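Local atomic coordinates of restriction endonuclease (Mycobacterium sp., PDB entry 4F0Q), a protein that cleaves DNA as a tetrameric, magnesium-binding restriction endonuclease whose activity depends on cytosine methylation. Residues A[115-119]-A[129-133]; A[64-70]-A[82-88]; A[182-188]-A[204-210]; A[138-142]-A[153-157]. All coordinates share one frame; numbering follows the deposited sequence.

Contact 1: A[115-119]-A[129-133]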
loop_
_atom_site.group_PDB
_atom_site.type_symbol
_atom_site.label_atom_id
_atom_site.label_comp_id
_atom_site.label_asym_id
_atom_site.label_seq_id
_atom_site.Cartn_x
_atom_site.Cartn_y
_atom_site.Cartn_z
ATOM N N PHE A 115 -3.601 3.517 28.565
ATOM C CA PHE A 115 -3.865 4.897 28.958
ATOM C C PHE A 115 -3.453 5.162 30.403
ATOM O O PHE A 115 -3.567 4.288 31.263
ATOM C CB PHE A 115 -5.341 5.240 28.753
ATOM C CG PHE A 115 -5.772 5.209 27.316
ATOM C CD1 PHE A 115 -6.219 4.032 26.737
ATOM C CD2 PHE A 115 -5.724 6.355 26.542
ATOM C CE1 PHE A 115 -6.615 4.001 25.414
ATOM C CE2 PHE A 115 -6.118 6.331 25.218
ATOM C CZ PHE A 115 -6.564 5.153 24.653
ATOM N N GLY A 116 -2.981 6.378 30.663
ATOM C CA GLY A 116 -2.461 6.743 31.968
ATOM C C GLY A 116 -3.491 6.839 33.080
ATOM O O GLY A 116 -4.629 6.394 32.931
ATOM N N ASP A 117 -3.088 7.432 34.200
ATOM C CA ASP A 117 -3.946 7.503 35.380
ATOM C C ASP A 117 -4.445 8.916 35.670
ATOM O O ASP A 117 -4.884 9.208 36.782
ATOM C CB ASP A 117 -3.217 6.948 36.607
ATOM C CG ASP A 117 -2.098 7.855 37.082
ATOM O OD1 ASP A 117 -1.449 8.499 36.232
ATOM O OD2 ASP A 117 -1.871 7.927 38.308
ATOM N N HIS A 118 -4.371 9.794 34.675
ATOM C CA HIS A 118 -4.895 11.146 34.822
ATOM C C HIS A 118 -6.411 11.085 34.963
ATOM O O HIS A 118 -7.081 10.348 34.238
ATOM C CB HIS A 118 -4.504 12.010 33.622
ATOM C CG HIS A 118 -4.677 13.480 33.850
ATOM N ND1 HIS A 118 -3.614 14.326 34.081
ATOM C CD2 HIS A 118 -5.787 14.253 33.883
ATOM C CE1 HIS A 118 -4.061 15.558 34.243
ATOM N NE2 HIS A 118 -5.378 15.542 34.128
ATOM N N LYS A 119 -6.948 11.854 35.903
ATOM C CA LYS A 119 -8.374 11.817 36.202
ATOM C C LYS A 119 -9.052 13.137 35.843
ATOM O O LYS A 119 -8.383 14.160 35.703
ATOM C CB LYS A 119 -8.589 11.486 37.683
ATOM C CG LYS A 119 -8.155 10.081 38.069
ATOM C CD LYS A 119 -8.573 9.747 39.492
ATOM C CE LYS A 119 -8.192 8.321 39.858
ATOM N NZ LYS A 119 -8.621 7.971 41.240
ATOM N N THR A 129 -0.055 13.326 38.145
ATOM C CA THR A 129 -0.401 12.112 38.872
ATOM C C THR A 129 0.810 11.191 38.997
ATOM O O THR A 129 1.764 11.301 38.225
ATOM C CB THR A 129 -1.553 11.353 38.186
ATOM O OG1 THR A 129 -1.163 10.988 36.857
ATOM C CG2 THR A 129 -2.798 12.224 38.121
ATOM N N LYS A 130 0.766 10.289 39.974
ATOM C CA LYS A 130 1.874 9.378 40.250
ATOM C C LYS A 130 2.187 8.481 39.056
ATOM O O LYS A 130 3.330 8.421 38.585
ATOM C CB LYS A 130 1.551 8.500 41.462
ATOM C CG LYS A 130 1.112 9.262 42.702
ATOM C CD LYS A 130 0.728 8.303 43.819
ATOM C CE LYS A 130 0.263 9.049 45.060
ATOM N NZ LYS A 130 -0.088 8.118 46.170
ATOM N N GLY A 131 1.159 7.785 38.579
ATOM C CA GLY A 131 1.296 6.836 37.491
ATOM C C GLY A 131 1.910 7.425 36.239
ATOM O O GLY A 131 2.863 6.871 35.695
ATOM N N ASN A 132 1.367 8.550 35.784
ATOM C CA ASN A 132 1.883 9.226 34.596
ATOM C C ASN A 132 3.310 9.731 34.778
ATOM O O ASN A 132 4.084 9.778 33.822
ATOM C CB ASN A 132 0.962 10.374 34.183
ATOM C CG ASN A 132 -0.291 9.890 33.488
ATOM O OD1 ASN A 132 -0.577 8.696 33.473
ATOM N ND2 ASN A 132 -1.046 10.816 32.908
ATOM N N ARG A 133 3.651 10.109 36.006
ATOM C CA ARG A 133 5.011 10.532 36.317
ATOM C C ARG A 133 5.965 9.348 36.190
ATOM O O ARG A 133 7.065 9.480 35.648
ATOM C CB ARG A 133 5.087 11.139 37.720
ATOM C CG ARG A 133 6.486 11.578 38.125
ATOM C CD ARG A 133 6.489 12.340 39.444
ATOM N NE ARG A 133 5.926 13.681 39.315
ATOM C CZ ARG A 133 4.698 14.020 39.693
ATOM N NH1 ARG A 133 3.894 13.114 40.232
ATOM N NH2 ARG A 133 4.276 15.267 39.539
HETATM O O HOH W 1 -1.455 13.197 34.800
#
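The D117 carboxylate meets the first turn of helix 130-142 and takes three hydrogen bonds from it. OD1 accepts two of them. One comes from the hydroxyl OG1 of T129, 2.6 Å from D117 OD1, and one from the backbone N of N132, 2.9 Å from D117 OD1. The two donors reach the oxygen from opposite faces of the carboxylate plane. D117 OD2 takes the third bond, from the backbone N of G131 at 3.0 Å, and this donor too stands out of the plane. D117 CG sits between its own backbone N and carbonyl carbon (chi1 71°), which turns the carboxylate to the helix.

T129 is the N-cap residue of this helix, and D117 binds the N-H groups of G131 and N132 in its first turn from a separate loop. Its negative charge lies at the N-terminal end, where the helix dipole would be expected to favour it.

The amide of N132 returns a bond to the loop. N132 OD1 accepts D117 N at 2.9 Å, with the donor above the amide carbonyl plane. N132 ND2 lies 3.7 Å from H118 CB and also makes a weak bond to N203 of strand 200-210.

One water joins the side chains. It lies 2.5 Å from H118 ND1, donates to T129 OG1 and accepts weakly from N132 ND2. Apolar contact is slight, with T129 CG2 4.1 Å from H118 CA.

Contact 2: A[64-70]-A[82-88]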
loop_
_atom_site.group_PDB
_atom_site.type_symbol
_atom_site.label_atom_id
_atom_site.label_comp_id
_atom_site.label_asym_id
_atom_site.label_seq_id
_atom_site.Cartn_x
_atom_site.Cartn_y
_atom_site.Cartn_z
ATOM N N LEU A 64 0.514 -4.769 43.489
ATOM C CA LEU A 64 -0.165 -4.660 42.207
ATOM C C LEU A 64 -1.576 -4.110 42.388
ATOM O O LEU A 64 -2.564 -4.816 42.183
ATOM C CB LEU A 64 -0.203 -6.019 41.504
ATOM C CG LEU A 64 -0.619 -6.043 40.031
ATOM C CD1 LEU A 64 0.364 -5.256 39.181
ATOM C CD2 LEU A 64 -0.742 -7.473 39.530
ATOM N N GLU A 65 -1.664 -2.844 42.782
ATOM C CA GLU A 65 -2.953 -2.178 42.921
ATOM C C GLU A 65 -3.522 -1.855 41.547
ATOM O O GLU A 65 -2.945 -2.223 40.523
ATOM C CB GLU A 65 -2.809 -0.892 43.738
ATOM C CG GLU A 65 -2.294 -1.100 45.154
ATOM C CD GLU A 65 -3.308 -1.779 46.055
ATOM O OE1 GLU A 65 -2.895 -2.364 47.078
ATOM O OE2 GLU A 65 -4.518 -1.724 45.744
ATOM N N ALA A 66 -4.654 -1.163 41.525
ATOM C CA ALA A 66 -5.257 -0.751 40.266
ATOM C C ALA A 66 -4.381 0.287 39.572
ATOM O O ALA A 66 -4.018 1.304 40.164
ATOM C CB ALA A 66 -6.655 -0.200 40.500
ATOM N N GLY A 67 -4.032 0.019 38.319
ATOM C CA GLY A 67 -3.289 0.974 37.521
ATOM C C GLY A 67 -1.794 0.734 37.464
ATOM O O GLY A 67 -1.337 -0.374 37.184
ATOM N N ILE A 68 -1.031 1.787 37.735
ATOM C CA ILE A 68 0.419 1.758 37.589
ATOM C C ILE A 68 1.121 1.654 38.939
ATOM O O ILE A 68 0.875 2.453 39.842
ATOM C CB ILE A 68 0.911 3.010 36.843
ATOM C CG1 ILE A 68 0.181 3.138 35.504
ATOM C CG2 ILE A 68 2.420 2.958 36.642
ATOM C CD1 ILE A 68 -0.122 4.561 35.098
ATOM N N ASN A 69 2.000 0.665 39.061
ATOM C CA ASN A 69 2.697 0.394 40.313
ATOM C C ASN A 69 4.205 0.326 40.114
ATOM O O ASN A 69 4.683 -0.062 39.050
ATOM C CB ASN A 69 2.212 -0.925 40.915
ATOM C CG ASN A 69 0.703 -1.005 41.009
ATOM O OD1 ASN A 69 0.118 -0.697 42.047
ATOM N ND2 ASN A 69 0.063 -1.425 39.923
ATOM N N ALA A 70 4.952 0.695 41.149
ATOM C CA ALA A 70 6.409 0.625 41.101
ATOM C C ALA A 70 7.010 0.579 42.500
ATOM O O ALA A 70 6.696 1.418 43.343
ATOM C CB ALA A 70 6.974 1.796 40.312
ATOM N N ARG A 82 15.260 2.145 38.703
ATOM C CA ARG A 82 13.922 1.617 38.929
ATOM C C ARG A 82 13.863 0.183 38.409
ATOM O O ARG A 82 14.099 -0.067 37.226
ATOM C CB ARG A 82 12.879 2.481 38.219
ATOM C CG ARG A 82 11.448 2.222 38.659
ATOM C CD ARG A 82 11.151 2.878 39.999
ATOM N NE ARG A 82 11.330 4.328 39.945
ATOM C CZ ARG A 82 11.004 5.158 40.930
ATOM N NH1 ARG A 82 10.475 4.685 42.050
ATOM N NH2 ARG A 82 11.202 6.463 40.794
ATOM N N ALA A 83 13.557 -0.755 39.301
ATOM C CA ALA A 83 13.566 -2.177 38.967
ATOM C C ALA A 83 12.579 -2.533 37.858
ATOM O O ALA A 83 12.955 -3.143 36.856
ATOM C CB ALA A 83 13.289 -3.010 40.208
ATOM N N LEU A 84 11.320 -2.153 38.042
ATOM C CA LEU A 84 10.284 -2.453 37.061
ATOM C C LEU A 84 9.037 -1.615 37.301
ATOM O O LEU A 84 8.913 -0.944 38.325
ATOM C CB LEU A 84 9.911 -3.939 37.098
ATOM C CG LEU A 84 8.910 -4.407 38.162
ATOM C CD1 LEU A 84 8.465 -5.832 37.875
ATOM C CD2 LEU A 84 9.488 -4.309 39.567
ATOM N N ILE A 85 8.118 -1.657 36.343
ATOM C CA ILE A 85 6.803 -1.055 36.510
ATOM C C ILE A 85 5.725 -2.111 36.295
ATOM O O ILE A 85 5.599 -2.672 35.206
ATOM C CB ILE A 85 6.581 0.125 35.550
ATOM C CG1 ILE A 85 7.507 1.288 35.914
ATOM C CG2 ILE A 85 5.131 0.580 35.593
ATOM C CD1 ILE A 85 7.306 2.515 35.058
ATOM N N ALA A 86 4.958 -2.385 37.345
ATOM C CA ALA A 86 3.903 -3.388 37.289
ATOM C C ALA A 86 2.560 -2.740 36.985
ATOM O O ALA A 86 2.070 -1.916 37.755
ATOM C CB ALA A 86 3.839 -4.158 38.599
ATOM N N ILE A 87 1.965 -3.119 35.859
ATOM C CA ILE A 87 0.704 -2.532 35.423
ATOM C C ILE A 87 -0.452 -3.525 35.506
ATOM O O ILE A 87 -0.379 -4.630 34.968
ATOM C CB ILE A 87 0.813 -1.970 33.990
ATOM C CG1 ILE A 87 1.679 -0.709 33.981
ATOM C CG2 ILE A 87 -0.561 -1.664 33.421
ATOM C CD1 ILE A 87 1.936 -0.156 32.598
ATOM N N ARG A 88 -1.516 -3.121 36.194
ATOM C CA ARG A 88 -2.710 -3.944 36.325
ATOM C C ARG A 88 -3.881 -3.296 35.594
ATOM O O ARG A 88 -4.414 -2.277 36.033
ATOM C CB ARG A 88 -3.056 -4.155 37.798
ATOM C CG ARG A 88 -4.347 -4.917 38.037
ATOM C CD ARG A 88 -4.567 -5.150 39.521
ATOM N NE ARG A 88 -5.888 -5.701 39.803
ATOM C CZ ARG A 88 -6.319 -6.015 41.020
ATOM N NH1 ARG A 88 -5.530 -5.835 42.071
ATOM N NH2 ARG A 88 -7.537 -6.511 41.187
#
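L64 lays its CD1 methyl over A86, 3.7 Å from A86 CB, while its CG rests 3.8 Å from R88 CB. The two segments form an antiparallel strand pair, 67-69 with 85-88, in the mixed sheet of the N-terminal region. The pairs G67-R88 and N69-A86 are hydrogen-bonded. I68-I87 between them is a non-hydrogen-bonded pair.

On the I68 and I87 face, I68 CG2 touches I85 CG2 at 3.8 Å, the two side chains lying alongside. Y114 and helix 130-142 cover this face.

N69, A86 and R88 lie on the other face. G67 would point a CB this way too, but at its phi of 98° a CB would be jammed against A66 O, which calls for glycine. N69 CG is anti to its carbonyl carbon (chi1 -51°), which turns the amide back to the E65 backbone. OD1 accepts E65 N, and ND2 donates to E65 O. N69 ND2 also reaches A86 O at 3.0 Å. A86 O thus takes two donors, N69 N and N69 ND2, from opposite faces of its carbonyl plane.

R88 runs out fully extended beside the E65 carbonyl. Its NH1 donates to L64 O at 3.1 Å, and that oxygen lies in the guanidinium plane, at its edge.

Contact 3: A[182-188]-A[204-210]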
loop_
_atom_site.group_PDB
_atom_site.type_symbol
_atom_site.label_atom_id
_atom_site.label_comp_id
_atom_site.label_asym_id
_atom_site.label_seq_id
_atom_site.Cartn_x
_atom_site.Cartn_y
_atom_site.Cartn_z
ATOM N N ALA A 182 6.933 -5.305 28.502
ATOM C CA ALA A 182 6.723 -4.369 27.403
ATOM C C ALA A 182 7.717 -3.211 27.379
ATOM O O ALA A 182 8.227 -2.784 28.416
ATOM C CB ALA A 182 5.294 -3.840 27.429
ATOM N N ILE A 183 7.984 -2.712 26.176
ATOM C CA ILE A 183 8.782 -1.510 25.985
ATOM C C ILE A 183 7.854 -0.375 25.574
ATOM O O ILE A 183 6.965 -0.568 24.747
ATOM C CB ILE A 183 9.828 -1.699 24.869
ATOM C CG1 ILE A 183 10.659 -2.957 25.117
ATOM C CG2 ILE A 183 10.724 -0.475 24.754
ATOM C CD1 ILE A 183 11.707 -3.206 24.059
ATOM N N ILE A 184 8.052 0.804 26.153
ATOM C CA ILE A 184 7.294 1.972 25.732
ATOM C C ILE A 184 7.743 2.389 24.336
ATOM O O ILE A 184 8.762 3.063 24.174
ATOM C CB ILE A 184 7.461 3.152 26.709
ATOM C CG1 ILE A 184 6.989 2.753 28.107
ATOM C CG2 ILE A 184 6.687 4.368 26.219
ATOM C CD1 ILE A 184 7.052 3.875 29.115
ATOM N N GLU A 185 6.986 1.968 23.329
ATOM C CA GLU A 185 7.317 2.289 21.948
ATOM C C GLU A 185 6.927 3.723 21.619
ATOM O O GLU A 185 7.643 4.421 20.899
ATOM C CB GLU A 185 6.634 1.321 20.982
ATOM C CG GLU A 185 7.002 1.553 19.526
ATOM C CD GLU A 185 6.287 0.607 18.585
ATOM O OE1 GLU A 185 5.232 0.064 18.972
ATOM O OE2 GLU A 185 6.786 0.403 17.458
ATOM N N ARG A 186 5.790 4.163 22.147
ATOM C CA ARG A 186 5.362 5.541 21.932
ATOM C C ARG A 186 4.594 6.088 23.133
ATOM O O ARG A 186 3.915 5.345 23.835
ATOM C CB ARG A 186 4.526 5.654 20.653
ATOM C CG ARG A 186 4.325 7.080 20.163
ATOM C CD ARG A 186 3.772 7.119 18.746
ATOM N NE ARG A 186 2.438 6.532 18.656
ATOM C CZ ARG A 186 1.682 6.563 17.563
ATOM N NH1 ARG A 186 2.126 7.158 16.464
ATOM N NH2 ARG A 186 0.479 6.003 17.569
ATOM N N LEU A 187 4.727 7.387 23.375
ATOM C CA LEU A 187 3.984 8.054 24.439
ATOM C C LEU A 187 3.501 9.405 23.931
ATOM O O LEU A 187 4.305 10.286 23.631
ATOM C CB LEU A 187 4.857 8.226 25.686
ATOM C CG LEU A 187 4.169 8.649 26.991
ATOM C CD1 LEU A 187 4.915 8.084 28.189
ATOM C CD2 LEU A 187 4.061 10.165 27.111
ATOM N N GLU A 188 2.186 9.569 23.840
ATOM C CA GLU A 188 1.618 10.786 23.272
ATOM C C GLU A 188 0.512 11.404 24.124
ATOM O O GLU A 188 -0.041 10.760 25.015
ATOM C CB GLU A 188 1.110 10.523 21.852
ATOM C CG GLU A 188 0.227 9.297 21.723
ATOM C CD GLU A 188 -0.024 8.911 20.278
ATOM O OE1 GLU A 188 -0.529 7.794 20.040
ATOM O OE2 GLU A 188 0.285 9.724 19.382
ATOM N N LEU A 204 -2.239 10.557 29.042
ATOM C CA LEU A 204 -1.156 9.993 28.251
ATOM C C LEU A 204 -1.572 8.666 27.627
ATOM O O LEU A 204 -2.053 7.768 28.316
ATOM C CB LEU A 204 0.092 9.801 29.112
ATOM C CG LEU A 204 0.621 11.047 29.828
ATOM C CD1 LEU A 204 1.886 10.718 30.602
ATOM C CD2 LEU A 204 0.872 12.174 28.839
ATOM N N SER A 205 -1.392 8.557 26.315
ATOM C CA SER A 205 -1.676 7.326 25.591
ATOM C C SER A 205 -0.367 6.682 25.151
ATOM O O SER A 205 0.476 7.332 24.533
ATOM C CB SER A 205 -2.565 7.608 24.378
ATOM O OG SER A 205 -2.895 6.411 23.696
ATOM N N LEU A 206 -0.199 5.404 25.473
ATOM C CA LEU A 206 1.068 4.722 25.242
ATOM C C LEU A 206 0.948 3.504 24.329
ATOM O O LEU A 206 0.109 2.626 24.546
ATOM C CB LEU A 206 1.708 4.304 26.574
ATOM C CG LEU A 206 2.385 5.367 27.449
ATOM C CD1 LEU A 206 1.375 6.269 28.142
ATOM C CD2 LEU A 206 3.301 4.707 28.471
ATOM N N ASP A 207 1.793 3.472 23.302
ATOM C CA ASP A 207 1.979 2.285 22.481
ATOM C C ASP A 207 3.080 1.434 23.094
ATOM O O ASP A 207 4.247 1.840 23.125
ATOM C CB ASP A 207 2.364 2.664 21.050
ATOM C CG ASP A 207 1.204 3.234 20.263
ATOM O OD1 ASP A 207 0.055 2.807 20.501
ATOM O OD2 ASP A 207 1.443 4.105 19.402
ATOM N N LEU A 208 2.698 0.259 23.585
ATOM C CA LEU A 208 3.630 -0.652 24.235
ATOM C C LEU A 208 3.915 -1.865 23.361
ATOM O O LEU A 208 3.011 -2.423 22.733
ATOM C CB LEU A 208 3.078 -1.110 25.588
ATOM C CG LEU A 208 2.738 -0.023 26.609
ATOM C CD1 LEU A 208 2.179 -0.645 27.877
ATOM C CD2 LEU A 208 3.957 0.828 26.918
ATOM N N ALA A 209 5.179 -2.273 23.332
ATOM C CA ALA A 209 5.599 -3.430 22.556
ATOM C C ALA A 209 5.987 -4.583 23.474
ATOM O O ALA A 209 7.041 -4.553 24.109
ATOM C CB ALA A 209 6.761 -3.061 21.648
ATOM N N VAL A 210 5.128 -5.593 23.547
ATOM C CA VAL A 210 5.414 -6.782 24.338
ATOM C C VAL A 210 6.511 -7.598 23.664
ATOM O O VAL A 210 6.349 -8.052 22.533
ATOM C CB VAL A 210 4.162 -7.657 24.522
ATOM C CG1 VAL A 210 4.499 -8.908 25.316
ATOM C CG2 VAL A 210 3.062 -6.865 25.210
HETATM O O HOH W 2 0.104 6.066 21.666
#
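L187 and L206 lie side by side on the tightly packed face, L187 CD1 3.8 Å from L206 CD2. I184 continues this face, its CD1 3.9 Å from L206 CD2 and its CG1 3.8 Å from L208 CD2. Helix 130-142 packs on I184 and L187, and L156 of strand 156-166 packs on I184 and L208.

The other face is polar around R186, E188 and D207; R186 and E188 are partly exposed, and the second subunit packs here. R186 bends at chi3 (64°) and brings NE to 2.7 Å and NH2 to 2.8 Å from D207 OD2. Both bonds of this salt bridge are weak. R186 NH2 also lies 3.2 Å from E188 OE1, well out of the guanidinium plane, so only charge acts there. A water donates to E188 OE1 and weakly to S205 O. D207 OD1 is taken by R113 and H111.

Between I184-L208 and R186-D207 the register slips by one. E185 N, weakly, and R186 N, 3.0 Å away, both donate to D207 O. The E185 carboxylate pairs with R260 and with R313 of the second subunit. E185 and R186 opposite D207 make a classic beta bulge in the antiparallel hairpin of strands 175-193 and 200-210.

Contact 4: A[138-142]-A[153-157]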
loop_
_atom_site.group_PDB
_atom_site.type_symbol
_atom_site.label_atom_id
_atom_site.label_comp_id
_atom_site.label_asym_id
_atom_site.label_seq_id
_atom_site.Cartn_x
_atom_site.Cartn_y
_atom_site.Cartn_z
ATOM N N ALA A 138 9.913 6.561 33.023
ATOM C CA ALA A 138 10.283 5.341 32.316
ATOM C C ALA A 138 10.505 5.626 30.835
ATOM O O ALA A 138 11.418 5.080 30.222
ATOM C CB ALA A 138 9.217 4.277 32.496
ATOM N N ALA A 139 9.664 6.489 30.271
ATOM C CA ALA A 139 9.735 6.838 28.855
ATOM C C ALA A 139 11.071 7.481 28.518
ATOM O O ALA A 139 11.592 7.311 27.415
ATOM C CB ALA A 139 8.592 7.766 28.478
ATOM N N ARG A 140 11.618 8.221 29.476
ATOM C CA ARG A 140 12.943 8.815 29.322
ATOM C C ARG A 140 14.015 7.753 29.056
ATOM O O ARG A 140 14.961 7.987 28.303
ATOM C CB ARG A 140 13.297 9.634 30.568
ATOM C CG ARG A 140 14.747 10.089 30.645
ATOM C CD ARG A 140 15.120 11.010 29.493
ATOM N NE ARG A 140 16.524 11.405 29.566
ATOM C CZ ARG A 140 17.521 10.732 29.004
ATOM N NH1 ARG A 140 17.275 9.627 28.312
ATOM N NH2 ARG A 140 18.768 11.165 29.129
ATOM N N LEU A 141 13.851 6.582 29.663
ATOM C CA LEU A 141 14.858 5.526 29.574
ATOM C C LEU A 141 14.559 4.482 28.497
ATOM O O LEU A 141 15.469 3.821 27.998
ATOM C CB LEU A 141 15.042 4.850 30.934
ATOM C CG LEU A 141 15.639 5.731 32.032
ATOM C CD1 LEU A 141 15.715 4.974 33.347
ATOM C CD2 LEU A 141 17.013 6.237 31.620
ATOM N N HIS A 142 13.287 4.336 28.143
ATOM C CA HIS A 142 12.894 3.419 27.080
ATOM C C HIS A 142 13.244 4.005 25.718
ATOM O O HIS A 142 13.212 3.312 24.701
ATOM C CB HIS A 142 11.403 3.091 27.165
ATOM C CG HIS A 142 11.069 2.087 28.221
ATOM N ND1 HIS A 142 10.571 0.836 27.928
ATOM C CD2 HIS A 142 11.170 2.143 29.570
ATOM C CE1 HIS A 142 10.373 0.167 29.050
ATOM N NE2 HIS A 142 10.730 0.938 30.061
ATOM N N ALA A 153 16.424 1.289 32.162
ATOM C CA ALA A 153 14.999 1.300 31.837
ATOM C C ALA A 153 14.232 0.162 32.504
ATOM O O ALA A 153 14.539 -1.010 32.291
ATOM C CB ALA A 153 14.801 1.258 30.329
ATOM N N PRO A 154 13.225 0.513 33.319
ATOM C CA PRO A 154 12.390 -0.470 34.017
ATOM C C PRO A 154 11.400 -1.156 33.080
ATOM O O PRO A 154 10.587 -0.482 32.448
ATOM C CB PRO A 154 11.644 0.379 35.049
ATOM C CG PRO A 154 11.590 1.739 34.447
ATOM C CD PRO A 154 12.863 1.899 33.666
ATOM N N PRO A 155 11.473 -2.492 32.988
ATOM C CA PRO A 155 10.555 -3.286 32.165
ATOM C C PRO A 155 9.104 -3.103 32.595
ATOM O O PRO A 155 8.824 -3.025 33.789
ATOM C CB PRO A 155 11.001 -4.726 32.437
ATOM C CG PRO A 155 12.422 -4.609 32.859
ATOM C CD PRO A 155 12.507 -3.325 33.624
ATOM N N LEU A 156 8.196 -3.032 31.628
ATOM C CA LEU A 156 6.774 -2.911 31.931
ATOM C C LEU A 156 6.082 -4.270 31.911
ATOM O O LEU A 156 5.651 -4.747 30.861
ATOM C CB LEU A 156 6.084 -1.943 30.965
ATOM C CG LEU A 156 5.972 -0.482 31.411
ATOM C CD1 LEU A 156 7.344 0.163 31.565
ATOM C CD2 LEU A 156 5.109 0.310 30.441
ATOM N N PHE A 157 5.986 -4.887 33.085
ATOM C CA PHE A 157 5.306 -6.167 33.233
ATOM C C PHE A 157 3.798 -5.964 33.254
ATOM O O PHE A 157 3.250 -5.396 34.199
ATOM C CB PHE A 157 5.763 -6.873 34.511
ATOM C CG PHE A 157 7.051 -7.629 34.356
ATOM C CD1 PHE A 157 8.211 -6.977 33.973
ATOM C CD2 PHE A 157 7.102 -8.990 34.601
ATOM C CE1 PHE A 157 9.396 -7.672 33.829
ATOM C CE2 PHE A 157 8.286 -9.690 34.463
ATOM C CZ PHE A 157 9.434 -9.030 34.076
#
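This is a buried contact between a helix and the loop leading into a strand: the C-terminal part of helix 130-142 packs on the residues before and at the start of strand 156-166. Both belong to the N-terminal region, which falls in a family of the PUA clan. The helix lies against the curled sheet, with A138 also touching I85 and I184.

A153, P154 and L141 make the apolar part of the contact, and the H142 ring packs beside them. A153 points its CB at the helix and comes 3.7 Å from L141 CB. A153 CB is also 3.5 Å from L141 O and 3.8 Å from H142 CD2. P154 fits beside the helix with its ring: CG lies 4.0 Å from A138 CB, and CD lies 4.2 Å from L141 CD1. L156 approaches H142 obliquely, its CD1 3.8 Å from H142 NE2.

The one polar link across the contact is made by H142. With CG anti to the carbonyl carbon (chi1 -78°), the imidazole reaches past A153 to the proline backbone. H142 NE2 donates to P154 O at 2.8 Å, with an N-H...O angle of 155°. The oxygen lies in the ring plane, while NE2 stands above the P154 carbonyl plane.

How the contacts relate
From the N terminus, contact 2 comes first and closes the short excursion between residues 70 and 82. Contact 1 then closes the loop from strand 111-115 to helix 130-142. Contact 4 joins the far part of that helix to strand 156-166, and contact 3 closes the hairpin of strands 175-193 and 200-210. The four loops follow in series; none nests or crosses. In space they adjoin. I68 of contact 2 packs on G131 and D117 of contact 1. Strand 156-166 lies between strands 85-89 and 175-193, so contact 4 borders both contacts 2 and 3. L204 of contact 3 meets G116 and N132. Helix 130-142 serves contacts 1 and 4.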